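Local coordinates for MATE family efflux transporter (Vibrio cholerae, PDB 6IDP), which probably exports drugs and other toxic compounds across the bacterial inner membrane in a proton-dependent cycle, as a member of the MATE family, at residues A421-A424 against A425-Y429. Residues are numbered along the deposited sequence; the frame is centred on the assembly and turned at random.
Sequences AGWA and AWLAY. With OLC ((2R)-2,3-dihydroxypropyl (9Z)-octadec-9-enoate), chain T; OLC ((2R)-2,3-dihydroxypropyl (9Z)-octadec-9-enoate), chain G; OLC ((2R)-2,3-dihydroxypropyl (9Z)-octadec-9-enoate), chain I.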
# COMPACT_ATOMS: atom_id res chain seq x y z
N ALA A 421 9.09 -8.24 15.54
CA ALA A 421 8.84 -8.46 14.11
C ALA A 421 9.93 -7.85 13.23
O ALA A 421 10.35 -8.46 12.25
CB ALA A 421 7.48 -7.90 13.73
N GLY A 422 10.36 -6.64 13.58
CA GLY A 422 11.40 -5.96 12.82
C GLY A 422 12.74 -6.67 12.93
O GLY A 422 13.48 -6.80 11.95
N TRP A 423 13.05 -7.13 14.14
CA TRP A 423 14.27 -7.87 14.40
C TRP A 423 14.25 -9.20 13.65
O TRP A 423 15.25 -9.61 13.06
CB TRP A 423 14.45 -8.08 15.90
CG TRP A 423 15.69 -8.83 16.29
CD1 TRP A 423 15.75 -9.97 17.03
CD2 TRP A 423 17.04 -8.49 15.95
NE1 TRP A 423 17.06 -10.37 17.18
CE2 TRP A 423 17.87 -9.48 16.53
CE3 TRP A 423 17.63 -7.46 15.22
CZ2 TRP A 423 19.26 -9.46 16.40
CZ3 TRP A 423 19.01 -7.44 15.09
CH2 TRP A 423 19.81 -8.43 15.68
N ALA A 424 13.09 -9.86 13.67
CA ALA A 424 12.91 -11.13 12.97
C ALA A 424 13.04 -10.95 11.46
O ALA A 424 13.59 -11.81 10.77
CB ALA A 424 11.57 -11.73 13.31
N ALA A 425 12.52 -9.84 10.95
CA ALA A 425 12.54 -9.57 9.52
C ALA A 425 13.97 -9.38 9.02
O ALA A 425 14.34 -9.89 7.97
CB ALA A 425 11.70 -8.34 9.20
N TRP A 426 14.75 -8.64 9.80
CA TRP A 426 16.15 -8.41 9.48
C TRP A 426 16.95 -9.71 9.47
O TRP A 426 17.84 -9.90 8.65
CB TRP A 426 16.76 -7.40 10.46
CG TRP A 426 18.26 -7.32 10.36
CD1 TRP A 426 19.17 -7.86 11.21
CD2 TRP A 426 19.01 -6.66 9.34
NE1 TRP A 426 20.44 -7.57 10.79
CE2 TRP A 426 20.37 -6.84 9.64
CE3 TRP A 426 18.66 -5.93 8.19
CZ2 TRP A 426 21.39 -6.31 8.84
CZ3 TRP A 426 19.67 -5.41 7.40
CH2 TRP A 426 21.01 -5.61 7.73
N LEU A 427 16.63 -10.60 10.40
CA LEU A 427 17.30 -11.90 10.49
C LEU A 427 16.94 -12.79 9.31
O LEU A 427 17.79 -13.51 8.78
CB LEU A 427 16.93 -12.61 11.80
CG LEU A 427 17.48 -11.98 13.08
CD1 LEU A 427 16.96 -12.72 14.31
CD2 LEU A 427 19.00 -11.98 13.05
N ALA A 428 15.67 -12.75 8.90
CA ALA A 428 15.18 -13.53 7.77
C ALA A 428 15.82 -13.06 6.47
O ALA A 428 16.14 -13.86 5.59
CB ALA A 428 13.67 -13.45 7.69
N TYR A 429 15.97 -11.74 6.34
CA TYR A 429 16.66 -11.14 5.20
C TYR A 429 18.11 -11.60 5.13
O TYR A 429 18.62 -11.89 4.05
CB TYR A 429 16.58 -9.62 5.28
CG TYR A 429 17.57 -8.89 4.40
CD1 TYR A 429 17.56 -9.05 3.02
CD2 TYR A 429 18.50 -8.01 4.94
CE1 TYR A 429 18.46 -8.38 2.20
CE2 TYR A 429 19.41 -7.33 4.14
CZ TYR A 429 19.38 -7.52 2.77
OH TYR A 429 20.27 -6.84 1.97
C18 OLC T . 15.53 -1.89 18.73
C17 OLC T . 15.27 -3.38 18.73
C16 OLC T . 16.48 -4.10 18.17
C12 OLC T . 17.89 -7.59 19.48
C15 OLC T . 16.19 -5.59 18.07
C13 OLC T . 16.38 -7.57 19.54
C14 OLC T . 15.89 -6.14 19.44
C18 OLC G . 14.86 -2.71 15.16
C10 OLC G . 21.45 -1.88 9.24
C9 OLC G . 22.66 -1.29 9.22
C17 OLC G . 15.10 -4.11 14.64
C11 OLC G . 21.02 -2.64 10.48
C16 OLC G . 15.62 -4.04 13.22
C12 OLC G . 19.52 -2.90 10.45
C15 OLC G . 17.13 -3.87 13.22
C13 OLC G . 19.11 -3.55 11.75
C14 OLC G . 17.60 -3.69 11.79
C18 OLC I . 13.25 -15.76 13.88
C17 OLC I . 12.87 -15.38 12.47
C11 OLC I . 19.14 -16.81 12.51
C16 OLC I . 14.11 -15.36 11.60
C12 OLC I . 17.66 -16.89 12.80
C15 OLC I . 14.67 -16.76 11.50
C13 OLC I . 16.97 -17.65 11.69
C14 OLC I . 16.06 -16.71 10.91
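Four consecutive i to i+4 backbone bonds join residues 421-424 to residues 425-429 within the helical range 379-435, from Ala425 N to Ala421 O at 2.9 Å through to Ala428 N to Ala424 O at 3.0 Å. On this frame Trp423 is the central side chain. It meets Leu427, one turn further on, and Trp426. Leu427 lays CD1 over one face of the indole, 4.0 Å from the centroid of the five-membered ring. This is a CH-pi contact over the face of that ring, and so toward the rim of the indole as a whole. The opposite face of the indole is covered by the acyl chain of one monoolein, whose C12 lies 3.5 Å from Trp423 CE2. The ring is thus held between a leucine methyl and a lipid tail. Trp423 has CG anti to the backbone N (chi1 -180°), as does Trp426 (chi1 169°), and both indoles swing out from the helix in similar directions. Their planes differ by 24°, but the rings are slid apart and barely overlap. They touch where Trp423 CZ3 comes 3.9 Å from Trp426 CD1. A second monoolein bridges the two tryptophans: its C15 lies at the edge of the Trp423 ring, and its C12 lies over one face of Trp426, 3.9 Å from Trp426 CE3. A third tail passes Leu427, with its C16 3.9 Å from Leu427 CB. Ala425 packs instead on Cys366 and Met369 of helix 360-375, while Ala421 touches Phe393, in an earlier part of range 379-435 that must fold back here. Ala424 touches both Phe393 and the third monoolein, at the boundary between protein and lipid. The side-chain contacts are mainly apolar, with no side-chain hydrogen bond among them, consistent with a transporter surface facing the membrane hydrocarbon.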